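Local coordinates for protein beta-lactamase (Chitinophaga pinensis, PDB 6N36) that probably hydrolyses the amide bond of beta-lactam rings with the help of two bound zinc ions, as a member of the metallo-beta-lactamase superfamily, at residues L181-L194 with Y253-R267. Numbering follows the deposited sequence.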
loop_
_atom_site.group_PDB
_atom_site.type_symbol
_atom_site.label_atom_id
_atom_site.label_comp_id
_atom_site.label_asym_id
_atom_site.label_seq_id
_atom_site.Cartn_x
_atom_site.Cartn_y
_atom_site.Cartn_z
ATOM N N LEU A 181 7.053 -8.077 -4.152
ATOM C CA LEU A 181 6.948 -7.262 -2.920
ATOM C C LEU A 181 6.168 -5.997 -3.270
ATOM O O LEU A 181 6.581 -5.265 -4.191
ATOM C CB LEU A 181 8.353 -6.929 -2.445
ATOM C CG LEU A 181 8.400 -5.891 -1.303
ATOM C CD1 LEU A 181 7.796 -6.458 -0.035
ATOM C CD2 LEU A 181 9.846 -5.444 -1.026
ATOM N N ILE A 182 5.098 -5.774 -2.536
ATOM C CA ILE A 182 4.417 -4.447 -2.518
ATOM C C ILE A 182 4.951 -3.785 -1.233
ATOM O O ILE A 182 4.557 -4.206 -0.117
ATOM C CB ILE A 182 2.894 -4.581 -2.526
ATOM C CG1 ILE A 182 2.381 -5.334 -3.772
ATOM C CG2 ILE A 182 2.270 -3.195 -2.381
ATOM C CD1 ILE A 182 2.709 -4.730 -5.075
ATOM N N ALA A 183 5.895 -2.887 -1.421
ATOM C CA ALA A 183 6.749 -2.326 -0.358
ATOM C C ALA A 183 6.173 -1.028 0.161
ATOM O O ALA A 183 6.038 -0.090 -0.657
ATOM C CB ALA A 183 8.149 -2.067 -0.856
ATOM N N ASN A 184 5.976 -0.914 1.466
ATOM C CA ASN A 184 5.680 0.403 2.058
ATOM C C ASN A 184 6.990 1.088 2.420
ATOM O O ASN A 184 7.624 0.752 3.360
ATOM C CB ASN A 184 4.737 0.303 3.251
ATOM C CG ASN A 184 4.099 1.652 3.475
ATOM O OD1 ASN A 184 3.089 1.981 2.828
ATOM N ND2 ASN A 184 4.691 2.471 4.367
ATOM N N ILE A 185 7.345 2.091 1.647
ATOM C CA ILE A 185 8.669 2.750 1.758
ATOM C C ILE A 185 8.639 3.582 3.027
ATOM O O ILE A 185 7.652 4.237 3.353
ATOM C CB ILE A 185 8.947 3.591 0.498
ATOM C CG1 ILE A 185 9.119 2.700 -0.738
ATOM C CG2 ILE A 185 10.154 4.518 0.707
ATOM C CD1 ILE A 185 10.163 1.635 -0.666
ATOM N N PRO A 186 9.696 3.507 3.850
ATOM C CA PRO A 186 9.720 4.179 5.149
ATOM C C PRO A 186 10.054 5.670 5.051
ATOM O O PRO A 186 11.029 6.144 5.606
ATOM C CB PRO A 186 10.762 3.380 5.913
ATOM C CG PRO A 186 11.738 2.990 4.842
ATOM C CD PRO A 186 10.854 2.596 3.683
ATOM N N SER A 187 9.215 6.397 4.337
ATOM C CA SER A 187 9.327 7.861 4.263
ATOM C C SER A 187 9.010 8.505 5.617
ATOM O O SER A 187 8.175 8.022 6.346
ATOM C CB SER A 187 8.514 8.423 3.131
ATOM O OG SER A 187 7.154 8.174 3.341
ATOM N N ILE A 188 9.718 9.563 5.947
ATOM C CA ILE A 188 9.626 10.323 7.219
ATOM C C ILE A 188 9.045 11.691 6.903
ATOM O O ILE A 188 9.677 12.414 6.096
ATOM C CB ILE A 188 11.024 10.414 7.842
ATOM C CG1 ILE A 188 11.649 9.031 8.027
ATOM C CG2 ILE A 188 10.894 11.136 9.180
ATOM C CD1 ILE A 188 13.167 9.052 8.330
ATOM N N LEU A 189 7.941 12.066 7.550
ATOM C CA LEU A 189 7.309 13.383 7.317
ATOM C C LEU A 189 8.140 14.438 8.049
ATOM O O LEU A 189 8.901 14.140 9.017
ATOM C CB LEU A 189 5.863 13.389 7.817
ATOM C CG LEU A 189 4.909 12.487 7.031
ATOM C CD1 LEU A 189 3.483 12.658 7.545
ATOM C CD2 LEU A 189 4.988 12.797 5.569
ATOM N N ASN A 190 8.015 15.673 7.575
ATOM C CA ASN A 190 8.761 16.791 8.181
ATOM C C ASN A 190 8.496 16.912 9.691
ATOM O O ASN A 190 9.428 17.244 10.403
ATOM C CB ASN A 190 8.358 18.069 7.456
ATOM C CG ASN A 190 9.138 19.275 7.902
ATOM O OD1 ASN A 190 10.338 19.143 8.147
ATOM N ND2 ASN A 190 8.526 20.472 7.855
ATOM N N ASP A 191 7.245 16.725 10.132
ATOM C CA ASP A 191 6.891 17.059 11.541
ATOM C C ASP A 191 7.344 15.909 12.461
ATOM O O ASP A 191 7.304 16.088 13.689
ATOM C CB ASP A 191 5.395 17.299 11.716
ATOM C CG ASP A 191 4.892 18.593 11.078
ATOM O OD1 ASP A 191 5.665 19.551 11.018
ATOM O OD2 ASP A 191 3.741 18.581 10.592
ATOM N N THR A 192 7.924 14.861 11.955
ATOM C CA THR A 192 8.281 13.681 12.819
ATOM C C THR A 192 9.609 13.881 13.535
ATOM O O THR A 192 10.639 14.101 12.887
ATOM C CB THR A 192 8.292 12.407 11.972
ATOM O OG1 THR A 192 6.924 12.226 11.606
ATOM C CG2 THR A 192 8.770 11.164 12.703
ATOM N N LYS A 193 9.591 13.755 14.867
ATOM C CA LYS A 193 10.753 13.753 15.754
ATOM C C LYS A 193 11.155 12.316 16.057
ATOM O O LYS A 193 10.389 11.603 16.701
ATOM C CB LYS A 193 10.387 14.547 17.013
ATOM C CG LYS A 193 11.469 14.713 18.060
ATOM C CD LYS A 193 10.998 15.715 19.147
ATOM C CE LYS A 193 11.892 15.831 20.361
ATOM N NZ LYS A 193 11.098 15.941 21.628
ATOM N N LEU A 194 12.263 11.839 15.484
ATOM C CA LEU A 194 12.641 10.405 15.601
ATOM C C LEU A 194 13.031 9.982 17.002
ATOM O O LEU A 194 12.954 8.772 17.293
ATOM C CB LEU A 194 13.779 10.137 14.626
ATOM C CG LEU A 194 13.352 10.215 13.173
ATOM C CD1 LEU A 194 14.579 10.146 12.299
ATOM C CD2 LEU A 194 12.384 9.097 12.769
ATOM N N TYR A 253 15.591 -0.329 -5.442
ATOM C CA TYR A 253 15.059 -0.626 -4.087
ATOM C C TYR A 253 16.125 -0.314 -3.045
ATOM O O TYR A 253 15.895 0.421 -2.072
ATOM C CB TYR A 253 14.682 -2.097 -4.034
ATOM C CG TYR A 253 14.148 -2.568 -2.719
ATOM C CD1 TYR A 253 12.848 -2.268 -2.354
ATOM C CD2 TYR A 253 14.907 -3.328 -1.854
ATOM C CE1 TYR A 253 12.305 -2.723 -1.169
ATOM C CE2 TYR A 253 14.387 -3.807 -0.666
ATOM C CZ TYR A 253 13.058 -3.535 -0.344
ATOM O OH TYR A 253 12.494 -3.985 0.805
ATOM N N ASP A 254 17.336 -0.830 -3.237
ATOM C CA ASP A 254 18.450 -0.518 -2.314
ATOM C C ASP A 254 18.700 0.988 -2.266
ATOM O O ASP A 254 18.972 1.508 -1.170
ATOM C CB ASP A 254 19.683 -1.321 -2.735
ATOM C CG ASP A 254 19.550 -2.772 -2.311
ATOM O OD1 ASP A 254 19.048 -2.988 -1.171
ATOM O OD2 ASP A 254 20.026 -3.664 -3.053
ATOM N N ASP A 255 18.664 1.670 -3.401
ATOM C CA ASP A 255 18.948 3.119 -3.459
ATOM C C ASP A 255 17.885 3.886 -2.657
ATOM O O ASP A 255 18.271 4.782 -1.895
ATOM C CB ASP A 255 19.022 3.602 -4.904
ATOM C CG ASP A 255 20.309 3.159 -5.595
ATOM O OD1 ASP A 255 21.191 2.550 -4.914
ATOM O OD2 ASP A 255 20.391 3.338 -6.796
ATOM N N VAL A 256 16.603 3.558 -2.768
ATOM C CA VAL A 256 15.525 4.280 -2.020
ATOM C C VAL A 256 15.702 4.024 -0.517
ATOM O O VAL A 256 15.614 4.948 0.294
ATOM C CB VAL A 256 14.123 3.838 -2.500
ATOM C CG1 VAL A 256 13.028 4.294 -1.543
ATOM C CG2 VAL A 256 13.841 4.329 -3.904
ATOM N N LEU A 257 15.989 2.792 -0.118
ATOM C CA LEU A 257 16.160 2.505 1.326
ATOM C C LEU A 257 17.412 3.203 1.858
ATOM O O LEU A 257 17.395 3.722 2.971
ATOM C CB LEU A 257 16.238 0.999 1.548
ATOM C CG LEU A 257 14.958 0.204 1.307
ATOM C CD1 LEU A 257 15.189 -1.262 1.579
ATOM C CD2 LEU A 257 13.798 0.707 2.141
ATOM N N ASP A 258 18.493 3.204 1.107
ATOM C CA ASP A 258 19.746 3.886 1.526
ATOM C C ASP A 258 19.466 5.390 1.692
ATOM O O ASP A 258 19.968 5.984 2.686
ATOM C CB ASP A 258 20.873 3.569 0.533
ATOM C CG ASP A 258 21.387 2.132 0.585
ATOM O OD1 ASP A 258 21.031 1.402 1.517
ATOM O OD2 ASP A 258 22.188 1.754 -0.302
ATOM N N GLU A 259 18.697 6.000 0.780
ATOM C CA GLU A 259 18.348 7.444 0.893
ATOM C C GLU A 259 17.585 7.652 2.208
ATOM O O GLU A 259 17.921 8.602 2.957
ATOM C CB GLU A 259 17.563 7.950 -0.314
ATOM C CG GLU A 259 18.382 8.031 -1.600
ATOM C CD GLU A 259 17.605 8.130 -2.907
ATOM O OE1 GLU A 259 16.422 8.537 -2.871
ATOM O OE2 GLU A 259 18.209 7.826 -3.980
ATOM N N TRP A 260 16.588 6.816 2.486
ATOM C CA TRP A 260 15.856 7.001 3.753
ATOM C C TRP A 260 16.741 6.706 4.977
ATOM O O TRP A 260 16.555 7.357 6.018
ATOM C CB TRP A 260 14.518 6.275 3.756
ATOM C CG TRP A 260 13.527 6.996 2.897
ATOM C CD1 TRP A 260 13.093 6.574 1.684
ATOM C CD2 TRP A 260 12.942 8.288 3.130
ATOM N NE1 TRP A 260 12.254 7.518 1.141
ATOM C CE2 TRP A 260 12.157 8.582 1.997
ATOM C CE3 TRP A 260 13.017 9.234 4.165
ATOM C CZ2 TRP A 260 11.438 9.784 1.880
ATOM C CZ3 TRP A 260 12.324 10.430 4.024
ATOM C CH2 TRP A 260 11.556 10.697 2.893
ATOM N N GLN A 261 17.689 5.770 4.882
ATOM C CA GLN A 261 18.592 5.498 6.024
ATOM C C GLN A 261 19.469 6.744 6.265
ATOM O O GLN A 261 19.700 7.092 7.399
ATOM C CB GLN A 261 19.436 4.258 5.768
ATOM C CG GLN A 261 20.384 3.942 6.910
ATOM C CD GLN A 261 19.643 3.352 8.088
ATOM O OE1 GLN A 261 19.026 2.289 7.936
ATOM N NE2 GLN A 261 19.649 4.053 9.202
ATOM N N GLN A 262 19.913 7.410 5.199
ATOM C CA GLN A 262 20.775 8.603 5.395
ATOM C C GLN A 262 19.924 9.727 5.977
ATOM O O GLN A 262 20.446 10.458 6.848
ATOM C CB GLN A 262 21.391 9.086 4.096
ATOM C CG GLN A 262 22.416 8.140 3.525
ATOM C CD GLN A 262 22.767 8.727 2.178
ATOM O OE1 GLN A 262 23.396 9.785 2.102
ATOM N NE2 GLN A 262 22.287 8.097 1.114
ATOM N N ILE A 263 18.659 9.880 5.539
ATOM C CA ILE A 263 17.774 10.904 6.135
ATOM C C ILE A 263 17.565 10.586 7.613
ATOM O O ILE A 263 17.665 11.467 8.446
ATOM C CB ILE A 263 16.472 11.043 5.341
ATOM C CG1 ILE A 263 16.804 11.705 3.999
ATOM C CG2 ILE A 263 15.431 11.799 6.154
ATOM C CD1 ILE A 263 15.799 11.482 2.924
ATOM N N TYR A 264 17.204 9.349 7.938
ATOM C CA TYR A 264 17.032 8.886 9.330
ATOM C C TYR A 264 18.275 9.252 10.148
ATOM O O TYR A 264 18.145 9.846 11.244
ATOM C CB TYR A 264 16.771 7.377 9.355
ATOM C CG TYR A 264 16.697 6.810 10.741
ATOM C CD1 TYR A 264 17.869 6.468 11.383
ATOM C CD2 TYR A 264 15.501 6.679 11.430
ATOM C CE1 TYR A 264 17.867 6.040 12.702
ATOM C CE2 TYR A 264 15.494 6.185 12.724
ATOM C CZ TYR A 264 16.669 5.846 13.348
ATOM O OH TYR A 264 16.699 5.504 14.696
ATOM N N ASP A 265 19.451 8.941 9.638
ATOM C CA ASP A 265 20.707 9.115 10.411
ATOM C C ASP A 265 20.904 10.602 10.683
ATOM O O ASP A 265 21.299 10.943 11.818
ATOM C CB ASP A 265 21.887 8.454 9.703
ATOM C CG ASP A 265 21.882 6.916 9.668
ATOM O OD1 ASP A 265 21.081 6.309 10.408
ATOM O OD2 ASP A 265 22.638 6.356 8.855
ATOM N N LYS A 266 20.604 11.453 9.703
ATOM C CA LYS A 266 20.845 12.902 9.882
ATOM C C LYS A 266 19.771 13.468 10.814
ATOM O O LYS A 266 20.087 14.325 11.663
ATOM C CB LYS A 266 20.804 13.619 8.535
ATOM C CG LYS A 266 21.108 15.098 8.650
ATOM C CD LYS A 266 21.747 15.696 7.442
ATOM C CE LYS A 266 22.031 17.166 7.655
ATOM N NZ LYS A 266 22.460 17.816 6.402
ATOM N N ARG A 267 18.523 13.039 10.672
ATOM C CA ARG A 267 17.385 13.590 11.455
ATOM C C ARG A 267 17.500 13.160 12.921
ATOM O O ARG A 267 17.124 13.968 13.828
ATOM C CB ARG A 267 16.070 13.225 10.777
ATOM C CG ARG A 267 15.764 14.141 9.599
ATOM C CD ARG A 267 15.009 15.398 9.983
ATOM N NE ARG A 267 13.696 15.090 10.418
ATOM C CZ ARG A 267 12.633 14.951 9.611
ATOM N NH1 ARG A 267 12.726 15.245 8.335
ATOM N NH2 ARG A 267 11.469 14.565 10.069
HETATM O O HOH W 1 11.001 14.892 6.226
HETATM O O HOH W 2 14.399 13.850 14.891
#
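W260 lays one face of its ring against P186 and S187, while I185 and I188 approach obliquely. S187 CA is 3.6 Å from the centroid of the six-membered ring, 6° off its normal, a CH-pi contact. P186 centres an inverse gamma turn; its O covers the same face nearer the rim and has no polar partner. I263 CD1 backs the opposite face. I185 turns CG2 anti to its backbone N, which brings this methyl to the pyrrole side of W260 and, in one V256 conformer, to V256 CG1. I188 CD1 reaches the helix backbone at Y264.

Polar bonds join the packing toward the C-terminal end of the helix. L194 CD1 lies 3.7 Å from Y264 CD2 and R267 CB. In one of two conformers, R267 bends at chi2 and chi3 toward the type I beta turn 189-192. Its NH2 donates to L189 O at 2.8 Å and T192 O at 3.0 Å, near the guanidinium plane. T192 N is also hydrogen-bonded to L189 O, from the other face of that carbonyl. Waters link R267 NH1 to I188 O and R267 O to L194 N. N190 is exposed here.

The loop continues strand 177-182. Helix 250-268 packs along it, an outer helix of the superfamily's alpha-beta/beta-alpha fold. S187 O is hydrogen-bonded to Y207 OH and to ND1 of the zinc ligand H160. Helix 203-215 adds Y207 and L211 against I188 and P186.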